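Local coordinates for protein tRNA (Adenine(22)-N(1))-methyltransferase (Mycoplasma capricolum subsp. capricolum, PDB 6QE6) that probably methylates N1 of adenine 22 in tRNA, using S-adenosylmethionine as methyl donor, and is held here with the cofactor product S-adenosyl-L-homocysteine, at residues Ala40-Asp45 with Val110-Leu115; Asn133-Ser138 with Tyr169-Ile174; Ile61-Asp66 with Lys102-Ile107. All coordinates share one frame; numbering follows the deposited sequence.

Contact 1 (Ala40-Asp45 with Val110-Leu115). With SAH (S-adenosyl-L-homocysteine), chain C.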
loop_
_atom_site.group_PDB
_atom_site.type_symbol
_atom_site.label_atom_id
_atom_site.label_comp_id
_atom_site.label_asym_id
_atom_site.label_seq_id
_atom_site.Cartn_x
_atom_site.Cartn_y
_atom_site.Cartn_z
ATOM N N ALA A 40 12.210 -4.519 3.770
ATOM C CA ALA A 40 12.677 -3.315 3.092
ATOM C C ALA A 40 11.560 -2.275 3.073
ATOM O O ALA A 40 10.456 -2.551 2.597
ATOM C CB ALA A 40 13.160 -3.627 1.677
ATOM N N ASP A 41 11.840 -1.085 3.597
ATOM C CA ASP A 41 10.901 0.031 3.554
ATOM C C ASP A 41 11.269 0.894 2.354
ATOM O O ASP A 41 12.357 1.476 2.312
ATOM C CB ASP A 41 10.947 0.831 4.854
ATOM C CG ASP A 41 9.776 1.805 5.008
ATOM O OD1 ASP A 41 8.749 1.699 4.276
ATOM O OD2 ASP A 41 9.891 2.676 5.899
ATOM N N ILE A 42 10.380 0.957 1.371
ATOM C CA ILE A 42 10.598 1.778 0.190
ATOM C C ILE A 42 9.992 3.151 0.424
ATOM O O ILE A 42 8.795 3.269 0.719
ATOM C CB ILE A 42 9.995 1.120 -1.054
ATOM C CG1 ILE A 42 10.407 -0.347 -1.129
ATOM C CG2 ILE A 42 10.403 1.900 -2.292
ATOM C CD1 ILE A 42 11.930 -0.560 -1.157
ATOM N N GLY A 43 10.798 4.195 0.246
ATOM C CA GLY A 43 10.348 5.538 0.580
ATOM C C GLY A 43 10.334 5.800 2.072
ATOM O O GLY A 43 9.368 6.370 2.603
ATOM N N THR A 44 11.396 5.403 2.764
ATOM C CA THR A 44 11.380 5.299 4.215
ATOM C C THR A 44 11.404 6.653 4.908
ATOM O O THR A 44 11.100 6.721 6.103
ATOM C CB THR A 44 12.574 4.455 4.681
ATOM O OG1 THR A 44 12.398 4.099 6.052
ATOM C CG2 THR A 44 13.870 5.230 4.531
ATOM N N ASP A 45 11.753 7.718 4.191
ATOM C CA ASP A 45 11.819 9.059 4.758
ATOM C C ASP A 45 12.766 9.096 5.953
ATOM O O ASP A 45 13.982 9.137 5.767
ATOM C CB ASP A 45 10.437 9.554 5.160
ATOM C CG ASP A 45 10.484 10.938 5.759
ATOM O OD1 ASP A 45 11.220 11.794 5.216
ATOM O OD2 ASP A 45 9.815 11.157 6.793
ATOM N N VAL A 110 8.353 -6.304 1.781
ATOM C CA VAL A 110 8.617 -4.959 1.314
ATOM C C VAL A 110 7.416 -4.100 1.677
ATOM O O VAL A 110 6.271 -4.470 1.383
ATOM C CB VAL A 110 8.893 -4.944 -0.192
ATOM C CG1 VAL A 110 8.850 -3.530 -0.699
ATOM C CG2 VAL A 110 10.251 -5.595 -0.453
ATOM N N THR A 111 7.661 -2.990 2.367
ATOM C CA THR A 111 6.611 -2.038 2.691
ATOM C C THR A 111 6.808 -0.781 1.865
ATOM O O THR A 111 7.941 -0.319 1.675
ATOM C CB THR A 111 6.566 -1.684 4.182
ATOM O OG1 THR A 111 7.827 -1.139 4.602
ATOM C CG2 THR A 111 6.234 -2.922 5.002
ATOM N N ILE A 112 5.698 -0.272 1.334
ATOM C CA ILE A 112 5.658 0.949 0.552
ATOM C C ILE A 112 4.508 1.755 1.116
ATOM O O ILE A 112 3.341 1.369 0.953
ATOM C CB ILE A 112 5.448 0.681 -0.942
ATOM C CG1 ILE A 112 6.475 -0.325 -1.455
ATOM C CG2 ILE A 112 5.503 1.977 -1.711
ATOM C CD1 ILE A 112 6.138 -0.939 -2.804
ATOM N N CYS A 113 4.820 2.868 1.783
ATOM C CA CYS A 113 3.807 3.663 2.460
ATOM C C CYS A 113 3.925 5.126 2.062
ATOM O O CYS A 113 5.030 5.665 1.932
ATOM C CB CYS A 113 3.926 3.515 3.983
ATOM S SG CYS A 113 3.994 1.773 4.513
ATOM N N GLY A 114 2.774 5.762 1.863
ATOM C CA GLY A 114 2.756 7.186 1.601
ATOM C C GLY A 114 3.073 7.589 0.180
ATOM O O GLY A 114 3.600 8.682 -0.036
ATOM N N LEU A 115 2.785 6.731 -0.796
ATOM C CA LEU A 115 2.860 7.077 -2.206
ATOM C C LEU A 115 1.515 6.784 -2.855
ATOM O O LEU A 115 0.647 6.124 -2.269
ATOM C CB LEU A 115 3.996 6.318 -2.902
ATOM C CG LEU A 115 5.409 6.535 -2.331
ATOM C CD1 LEU A 115 6.419 5.584 -2.939
ATOM C CD2 LEU A 115 5.882 8.001 -2.490
HETATM N N SAH C . 7.250 6.113 4.423
HETATM C CA SAH C . 6.816 7.335 5.092
HETATM C CB SAH C . 7.169 8.571 4.251
HETATM C CG SAH C . 6.442 8.732 2.915
HETATM S SD SAH C . 6.851 10.302 2.108
HETATM C C SAH C . 5.314 7.312 5.387
HETATM O O SAH C . 4.557 6.554 4.771
HETATM O OXT SAH C . 4.819 8.054 6.245
HETATM C "C5'" SAH C . 7.291 9.460 0.570
HETATM C "C4'" SAH C . 8.779 9.134 0.503
HETATM O "O4'" SAH C . 9.014 8.284 -0.596
HETATM C "C3'" SAH C . 9.636 10.363 0.267
HETATM O "O3'" SAH C . 10.673 10.401 1.220
HETATM C "C2'" SAH C . 10.222 10.175 -1.123
HETATM O "O2'" SAH C . 11.536 10.661 -1.148
HETATM C "C1'" SAH C . 10.165 8.675 -1.300
HETATM N N9 SAH C . 10.009 8.249 -2.691
HETATM C C8 SAH C . 9.248 8.838 -3.660
HETATM N N7 SAH C . 9.382 8.102 -4.797
HETATM C C5 SAH C . 10.199 7.070 -4.562
HETATM C C6 SAH C . 10.665 6.045 -5.370
HETATM N N6 SAH C . 10.295 5.958 -6.645
HETATM N N1 SAH C . 11.524 5.113 -4.833
HETATM C C2 SAH C . 11.910 5.190 -3.509
HETATM N N3 SAH C . 11.439 6.218 -2.721
HETATM C C4 SAH C . 10.597 7.141 -3.240
#

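Contact 2 (Asn133-Ser138 with Tyr169-Ile174)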
loop_
_atom_site.group_PDB
_atom_site.type_symbol
_atom_site.label_atom_id
_atom_site.label_comp_id
_atom_site.label_asym_id
_atom_site.label_seq_id
_atom_site.Cartn_x
_atom_site.Cartn_y
_atom_site.Cartn_z
ATOM N N ASN A 133 6.547 -10.800 0.213
ATOM C CA ASN A 133 5.282 -10.162 0.549
ATOM C C ASN A 133 5.421 -8.656 0.421
ATOM O O ASN A 133 6.488 -8.096 0.663
ATOM C CB ASN A 133 4.809 -10.440 1.975
ATOM C CG ASN A 133 4.674 -11.893 2.274
ATOM O OD1 ASN A 133 3.649 -12.511 1.976
ATOM N ND2 ASN A 133 5.701 -12.457 2.898
ATOM N N TYR A 134 4.325 -8.009 0.049
ATOM C CA TYR A 134 4.233 -6.565 0.074
ATOM C C TYR A 134 3.192 -6.170 1.097
ATOM O O TYR A 134 2.143 -6.814 1.207
ATOM C CB TYR A 134 3.847 -5.991 -1.289
ATOM C CG TYR A 134 4.923 -6.150 -2.323
ATOM C CD1 TYR A 134 5.933 -5.201 -2.447
ATOM C CD2 TYR A 134 4.944 -7.257 -3.168
ATOM C CE1 TYR A 134 6.926 -5.345 -3.378
ATOM C CE2 TYR A 134 5.933 -7.404 -4.110
ATOM C CZ TYR A 134 6.919 -6.451 -4.214
ATOM O OH TYR A 134 7.905 -6.595 -5.158
ATOM N N ILE A 135 3.487 -5.119 1.848
ATOM C CA ILE A 135 2.453 -4.344 2.513
ATOM C C ILE A 135 2.516 -2.941 1.938
ATOM O O ILE A 135 3.539 -2.257 2.063
ATOM C CB ILE A 135 2.620 -4.328 4.037
ATOM C CG1 ILE A 135 2.724 -5.765 4.563
ATOM C CG2 ILE A 135 1.467 -3.533 4.680
ATOM C CD1 ILE A 135 3.124 -5.833 5.993
ATOM N N ILE A 136 1.428 -2.514 1.312
ATOM C CA ILE A 136 1.350 -1.209 0.679
ATOM C C ILE A 136 0.287 -0.370 1.383
ATOM O O ILE A 136 -0.795 -0.861 1.721
ATOM C CB ILE A 136 1.057 -1.361 -0.823
ATOM C CG1 ILE A 136 2.282 -1.999 -1.500
ATOM C CG2 ILE A 136 0.656 -0.025 -1.432
ATOM C CD1 ILE A 136 1.943 -2.947 -2.625
ATOM N N CYS A 137 0.620 0.891 1.635
ATOM C CA CYS A 137 -0.306 1.878 2.187
ATOM C C CYS A 137 -0.356 3.037 1.193
ATOM O O CYS A 137 0.381 4.016 1.323
ATOM C CB CYS A 137 0.134 2.330 3.593
ATOM S SG CYS A 137 -1.044 3.429 4.397
ATOM N N SER A 138 -1.220 2.914 0.194
ATOM C CA SER A 138 -1.352 3.923 -0.851
ATOM C C SER A 138 -2.275 5.051 -0.410
ATOM O O SER A 138 -3.233 4.845 0.344
ATOM C CB SER A 138 -1.894 3.293 -2.130
ATOM O OG SER A 138 -1.902 4.225 -3.189
ATOM N N TYR A 169 -6.456 6.475 3.038
ATOM C CA TYR A 169 -5.355 5.582 2.722
ATOM C C TYR A 169 -5.879 4.175 2.481
ATOM O O TYR A 169 -6.823 3.723 3.139
ATOM C CB TYR A 169 -4.323 5.558 3.841
ATOM C CG TYR A 169 -3.659 6.888 4.054
ATOM C CD1 TYR A 169 -4.190 7.819 4.948
ATOM C CD2 TYR A 169 -2.497 7.213 3.365
ATOM C CE1 TYR A 169 -3.589 9.016 5.137
ATOM C CE2 TYR A 169 -1.887 8.417 3.552
ATOM C CZ TYR A 169 -2.439 9.322 4.430
ATOM O OH TYR A 169 -1.823 10.536 4.619
ATOM N N TRP A 170 -5.234 3.481 1.553
ATOM C CA TRP A 170 -5.659 2.163 1.112
ATOM C C TRP A 170 -4.542 1.196 1.474
ATOM O O TRP A 170 -3.446 1.253 0.906
ATOM C CB TRP A 170 -5.952 2.153 -0.390
ATOM C CG TRP A 170 -7.250 2.834 -0.835
ATOM C CD1 TRP A 170 -8.405 2.212 -1.202
ATOM C CD2 TRP A 170 -7.493 4.247 -0.998
ATOM N NE1 TRP A 170 -9.357 3.137 -1.571
ATOM C CE2 TRP A 170 -8.825 4.393 -1.449
ATOM C CE3 TRP A 170 -6.723 5.396 -0.791
ATOM C CZ2 TRP A 170 -9.398 5.647 -1.708
ATOM C CZ3 TRP A 170 -7.283 6.625 -1.049
ATOM C CH2 TRP A 170 -8.615 6.745 -1.505
ATOM N N LEU A 171 -4.799 0.324 2.427
ATOM C CA LEU A 171 -3.787 -0.620 2.853
ATOM C C LEU A 171 -4.093 -1.977 2.238
ATOM O O LEU A 171 -5.226 -2.457 2.327
ATOM C CB LEU A 171 -3.730 -0.698 4.379
ATOM C CG LEU A 171 -2.753 -1.716 4.959
ATOM C CD1 LEU A 171 -1.941 -1.135 6.088
ATOM C CD2 LEU A 171 -3.529 -2.918 5.446
ATOM N N ILE A 172 -3.080 -2.587 1.618
ATOM C CA ILE A 172 -3.235 -3.864 0.943
ATOM C C ILE A 172 -1.976 -4.697 1.174
ATOM O O ILE A 172 -0.850 -4.194 1.067
ATOM C CB ILE A 172 -3.539 -3.674 -0.564
ATOM C CG1 ILE A 172 -3.691 -5.033 -1.271
ATOM C CG2 ILE A 172 -2.516 -2.750 -1.229
ATOM C CD1 ILE A 172 -4.123 -4.957 -2.737
ATOM N N GLU A 173 -2.169 -5.958 1.550
ATOM C CA GLU A 173 -1.083 -6.892 1.806
ATOM C C GLU A 173 -1.134 -7.997 0.755
ATOM O O GLU A 173 -2.172 -8.641 0.568
ATOM C CB GLU A 173 -1.163 -7.493 3.216
ATOM C CG GLU A 173 -0.325 -8.779 3.346
ATOM C CD GLU A 173 -0.007 -9.184 4.788
ATOM O OE1 GLU A 173 -0.707 -8.713 5.717
ATOM O OE2 GLU A 173 0.941 -9.986 4.990
ATOM N N ILE A 174 -0.016 -8.210 0.070
ATOM C CA ILE A 174 0.073 -9.164 -1.023
ATOM C C ILE A 174 1.060 -10.255 -0.623
ATOM O O ILE A 174 2.222 -9.958 -0.301
ATOM C CB ILE A 174 0.492 -8.477 -2.332
ATOM C CG1 ILE A 174 -0.530 -7.399 -2.697
ATOM C CG2 ILE A 174 0.649 -9.496 -3.464
ATOM C CD1 ILE A 174 -0.083 -6.510 -3.827
HETATM O O HOH W 1 1.363 -12.023 3.269
#

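Contact 3 (Ile61-Asp66 with Lys102-Ile107). With SAH (S-adenosyl-L-homocysteine), chain C.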
loop_
_atom_site.group_PDB
_atom_site.type_symbol
_atom_site.label_atom_id
_atom_site.label_comp_id
_atom_site.label_asym_id
_atom_site.label_seq_id
_atom_site.Cartn_x
_atom_site.Cartn_y
_atom_site.Cartn_z
ATOM N N ILE A 61 16.667 -7.558 10.577
ATOM C CA ILE A 61 17.299 -6.425 9.915
ATOM C C ILE A 61 16.278 -5.688 9.045
ATOM O O ILE A 61 15.187 -6.188 8.743
ATOM C CB ILE A 61 18.533 -6.843 9.078
ATOM C CG1 ILE A 61 18.129 -7.679 7.873
ATOM C CG2 ILE A 61 19.564 -7.572 9.936
ATOM C CD1 ILE A 61 19.128 -7.570 6.738
ATOM N N ALA A 62 16.640 -4.469 8.655
ATOM C CA ALA A 62 15.790 -3.681 7.778
ATOM C C ALA A 62 16.646 -2.920 6.777
ATOM O O ALA A 62 17.713 -2.398 7.114
ATOM C CB ALA A 62 14.903 -2.696 8.562
ATOM N N TYR A 63 16.173 -2.887 5.542
ATOM C CA TYR A 63 16.682 -1.988 4.517
ATOM C C TYR A 63 15.799 -0.739 4.465
ATOM O O TYR A 63 14.595 -0.835 4.200
ATOM C CB TYR A 63 16.701 -2.701 3.166
ATOM C CG TYR A 63 17.588 -3.908 3.158
ATOM C CD1 TYR A 63 18.972 -3.794 3.297
ATOM C CD2 TYR A 63 17.055 -5.163 3.007
ATOM C CE1 TYR A 63 19.786 -4.925 3.286
ATOM C CE2 TYR A 63 17.853 -6.282 2.991
ATOM C CZ TYR A 63 19.208 -6.169 3.126
ATOM O OH TYR A 63 19.959 -7.330 3.100
ATOM N N ALA A 64 16.385 0.421 4.721
ATOM C CA ALA A 64 15.646 1.686 4.772
ATOM C C ALA A 64 16.000 2.487 3.522
ATOM O O ALA A 64 17.057 3.120 3.461
ATOM C CB ALA A 64 15.964 2.453 6.048
ATOM N N CYS A 65 15.109 2.460 2.534
ATOM C CA CYS A 65 15.410 2.879 1.170
ATOM C C CYS A 65 14.678 4.160 0.809
ATOM O O CYS A 65 13.522 4.361 1.193
ATOM C CB CYS A 65 15.014 1.802 0.154
ATOM S SG CYS A 65 15.311 0.101 0.703
ATOM N N ASP A 66 15.346 5.001 0.035
ATOM C CA ASP A 66 14.729 6.198 -0.494
ATOM C C ASP A 66 15.385 6.561 -1.822
ATOM O O ASP A 66 16.561 6.280 -2.063
ATOM C CB ASP A 66 14.817 7.361 0.500
ATOM C CG ASP A 66 13.694 8.374 0.304
ATOM O OD1 ASP A 66 13.599 8.940 -0.806
ATOM O OD2 ASP A 66 12.890 8.588 1.239
ATOM N N LYS A 102 23.899 -8.230 -4.922
ATOM C CA LYS A 102 24.257 -9.549 -4.394
ATOM C C LYS A 102 24.226 -9.594 -2.868
ATOM O O LYS A 102 24.030 -10.664 -2.286
ATOM C CB LYS A 102 25.648 -9.961 -4.902
ATOM C CG LYS A 102 25.996 -9.565 -6.362
ATOM C CD LYS A 102 24.812 -9.717 -7.346
ATOM C CE LYS A 102 25.248 -9.619 -8.812
ATOM N NZ LYS A 102 24.575 -10.644 -9.668
ATOM N N GLU A 103 24.417 -8.453 -2.207
ATOM C CA GLU A 103 24.421 -8.366 -0.749
ATOM C C GLU A 103 23.030 -8.175 -0.143
ATOM O O GLU A 103 22.873 -8.332 1.073
ATOM C CB GLU A 103 25.336 -7.218 -0.305
ATOM C CG GLU A 103 24.802 -5.817 -0.629
ATOM C CD GLU A 103 25.206 -5.310 -2.027
ATOM O OE1 GLU A 103 26.052 -5.970 -2.692
ATOM O OE2 GLU A 103 24.680 -4.234 -2.443
ATOM N N ILE A 104 22.019 -7.847 -0.947
ATOM C CA ILE A 104 20.649 -7.801 -0.445
ATOM C C ILE A 104 20.151 -9.227 -0.251
ATOM O O ILE A 104 20.144 -10.029 -1.195
ATOM C CB ILE A 104 19.740 -7.019 -1.400
ATOM C CG1 ILE A 104 20.311 -5.625 -1.636
ATOM C CG2 ILE A 104 18.355 -6.899 -0.816
ATOM C CD1 ILE A 104 20.638 -4.916 -0.371
ATOM N N LEU A 105 19.747 -9.553 0.979
ATOM C CA LEU A 105 19.214 -10.874 1.280
ATOM C C LEU A 105 17.758 -10.993 0.836
ATOM O O LEU A 105 17.089 -10.003 0.519
ATOM C CB LEU A 105 19.274 -11.184 2.774
ATOM C CG LEU A 105 20.481 -10.940 3.669
ATOM C CD1 LEU A 105 20.100 -11.431 5.051
ATOM C CD2 LEU A 105 21.726 -11.646 3.158
ATOM N N ASN A 106 17.267 -12.236 0.835
ATOM C CA ASN A 106 15.840 -12.485 0.678
ATOM C C ASN A 106 15.042 -11.647 1.665
ATOM O O ASN A 106 15.385 -11.563 2.849
ATOM C CB ASN A 106 15.529 -13.961 0.905
ATOM C CG ASN A 106 15.907 -14.817 -0.263
ATOM O OD1 ASN A 106 16.289 -14.316 -1.315
ATOM N ND2 ASN A 106 15.793 -16.122 -0.091
ATOM N N ILE A 107 13.954 -11.057 1.179
ATOM C CA ILE A 107 13.177 -10.083 1.940
ATOM C C ILE A 107 11.799 -10.670 2.220
ATOM O O ILE A 107 11.079 -11.048 1.289
ATOM C CB ILE A 107 13.084 -8.743 1.190
ATOM C CG1 ILE A 107 14.473 -8.109 1.083
ATOM C CG2 ILE A 107 12.095 -7.785 1.872
ATOM C CD1 ILE A 107 14.585 -7.099 -0.019
HETATM N N SAH C . 7.250 6.113 4.423
HETATM C CA SAH C . 6.816 7.335 5.092
HETATM C CB SAH C . 7.169 8.571 4.251
HETATM C CG SAH C . 6.442 8.732 2.915
HETATM S SD SAH C . 6.851 10.302 2.108
HETATM C C SAH C . 5.314 7.312 5.387
HETATM O O SAH C . 4.557 6.554 4.771
HETATM O OXT SAH C . 4.819 8.054 6.245
HETATM C "C5'" SAH C . 7.291 9.460 0.570
HETATM C "C4'" SAH C . 8.779 9.134 0.503
HETATM O "O4'" SAH C . 9.014 8.284 -0.596
HETATM C "C3'" SAH C . 9.636 10.363 0.267
HETATM O "O3'" SAH C . 10.673 10.401 1.220
HETATM C "C2'" SAH C . 10.222 10.175 -1.123
HETATM O "O2'" SAH C . 11.536 10.661 -1.148
HETATM C "C1'" SAH C . 10.165 8.675 -1.300
HETATM N N9 SAH C . 10.009 8.249 -2.691
HETATM C C8 SAH C . 9.248 8.838 -3.660
HETATM N N7 SAH C . 9.382 8.102 -4.797
HETATM C C5 SAH C . 10.199 7.070 -4.562
HETATM C C6 SAH C . 10.665 6.045 -5.370
HETATM N N6 SAH C . 10.295 5.958 -6.645
HETATM N N1 SAH C . 11.524 5.113 -4.833
HETATM C C2 SAH C . 11.910 5.190 -3.509
HETATM N N3 SAH C . 11.439 6.218 -2.721
HETATM C C4 SAH C . 10.597 7.141 -3.240
HETATM O O HOH W 2 22.656 -6.587 3.461
#

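Contact 1 (Ala40-Asp45 with Val110-Leu115)
Ile42 sets the shape of this contact: its CG1 arm lies in the hollow between Val110 and Ile112, 3.6 Å from Val110 CG1, while Ile42 CB rests 3.8 Å from Ile112 CG1. The CG1 branch sits beside the backbone N (chi1 -48°), turned back along the strand toward Val110, and the other branch, CG2, goes to the cofactor, 3.8 Å from SAH C2. Behind them Ala40 offers only a methyl, and Val110 CG2 comes up to it. The strands run parallel, joined by backbone bonds from Thr111 N to Ala40 O and from Ile42 N to Thr111 O. Strand 109-115 is the middle strand of the Rossmann-like methyltransferase sheet and 36-42 its neighbour; their C-terminal ends open into the cofactor site. There Gly43 O accepts a hydrogen bond from the amino N of SAH at 2.8 Å, and Leu115 CD2 packs near adenine C8. On the sheet face of Asp41 and Thr111 the meeting is polar. Thr111 OG1, placed between its own backbone N and carbonyl carbon (chi1 58°), donates to Asp41 OD1 from well above the carboxylate plane, and Thr44 OG1 donates to OD2, so each carboxylate oxygen is gripped by a hydroxyl.

Contact 2 (Asn133-Ser138 with Tyr169-Ile174)
Tyr134 and Ile174 face each other as the first of three hydrogen-bonded pairs in this antiparallel ladder; Ile136 with Ile172 and Ser138 with Trp170 are the others. Each pair exchanges two backbone bonds, six in all. The straightest is Ile136 N to Ile172 O, 2.8 Å with 176° at the hydrogen, and the most bent is Ser138 N to Trp170 O, at 144°. CA-H groups of the intervening residues add to the ladder, as where Leu171 CA approaches Ile136 O.

Among the apolar contacts, Ile136 and Ile172 stand next to one another, both leaning to the same side, with Ile136 CB 3.9 Å from Ile172 CG2. That methyl is wedged between its own backbone N and carbonyl carbon, while CG1 of Ile172 runs anti to the N (chi1 180°) and leads away from Ile136. Farther along the same face, the CD1 methyls of Ile136 and Ile174 meet tip to tip at 4.3 Å. On the other face Ile135 CG2 reaches Leu171 CD1.

The pairing joins strand 133-138 to strand 168-175, the antiparallel seventh strand of the class I methyltransferase order 3-2-1-4-5-7-6, set between 133-138 and the outermost strand 155-163 and running against all the rest.

Aromatic contacts gather at the Ser138 end. Cys137 SG stands obliquely to the Tyr169 ring, 5.1 Å from its centroid, and touches Tyr169 CB; Arg25, a residue of the cofactor pocket, also packs on both. Ser138 O lies at the edge of the Trp170 ring, in its plane, 3.7 Å from Trp170 CE3.

Polar side chains are linked through water at the opposite end, where one molecule donates to both Asn133 OD1 and Glu173 OE2. The amide of Asn133 is fixed further by ND2, bonded to Asp108 O.

Contact 3 (Ile61-Asp66 with Lys102-Ile107)
Tyr63 lays one face of its ring under Ile104, whose CD1 methyl sits 4.2 Å from the ring centroid and 27° off the normal, a CH-pi contact. Tyr63 and Ile104 enter from opposite ends and pass alongside one another. Ile104 straddles the outer part of the ring: CD1 is nearest Tyr63 CE1, at 3.8 Å, and CG2 lies over the CE2 side at 3.9 Å from that atom. Both branches can reach because CG1 stands beside the backbone N of Ile104 (chi1 -55°) and CD1 folds back.

At the end of the ring the phenol oxygen is held by the loop itself. Leu105 N donates to Tyr63 OH over 3.1 Å in an almost straight bond, 175° at the hydrogen. A water in the ring plane also bonds to Tyr63 OH and donates to Glu103 O, so the hydroxyl is tied to the loop both directly and through solvent. Leu105 CG packs against the same oxygen, while Ile107 CG1 approaches Tyr63 CE2 obliquely. Ile61 adds a thinner contact at the margin, CD1 to Leu105 CD1.

This anchors the loop ahead of strand 109-115 against strand 59-66. Asp66, at the far end of that strand, accepts hydrogen bonds from both ribose hydroxyls, SAH O2' to OD1 and SAH O3' to OD2, the ribose-binding acidic residue at a strand end typical of Rossmann-like methyltransferases.

Overall arrangement
All three contacts reach one seven-stranded sheet, with contact 1 in the middle; contact 3 does so through strand 59-66, with a loop as its other half. Between centres, contact 1 is about 10 Å from contact 2 and about 12 Å from contact 3, whereas contacts 2 and 3 are about 19 Å apart and do not touch. Contact 1 is stitched to contact 2 by probable backbone bonds such as Ile112 O to Cys137 N, and to contact 3 by Asp41 N to Tyr63 O. Contacts 1 and 3 hold different parts of the same SAH, and Asp45 N bonds to Asp66 OD2. Contact 2 borders the pocket, the Cys137 side chain about 6 Å from SAH.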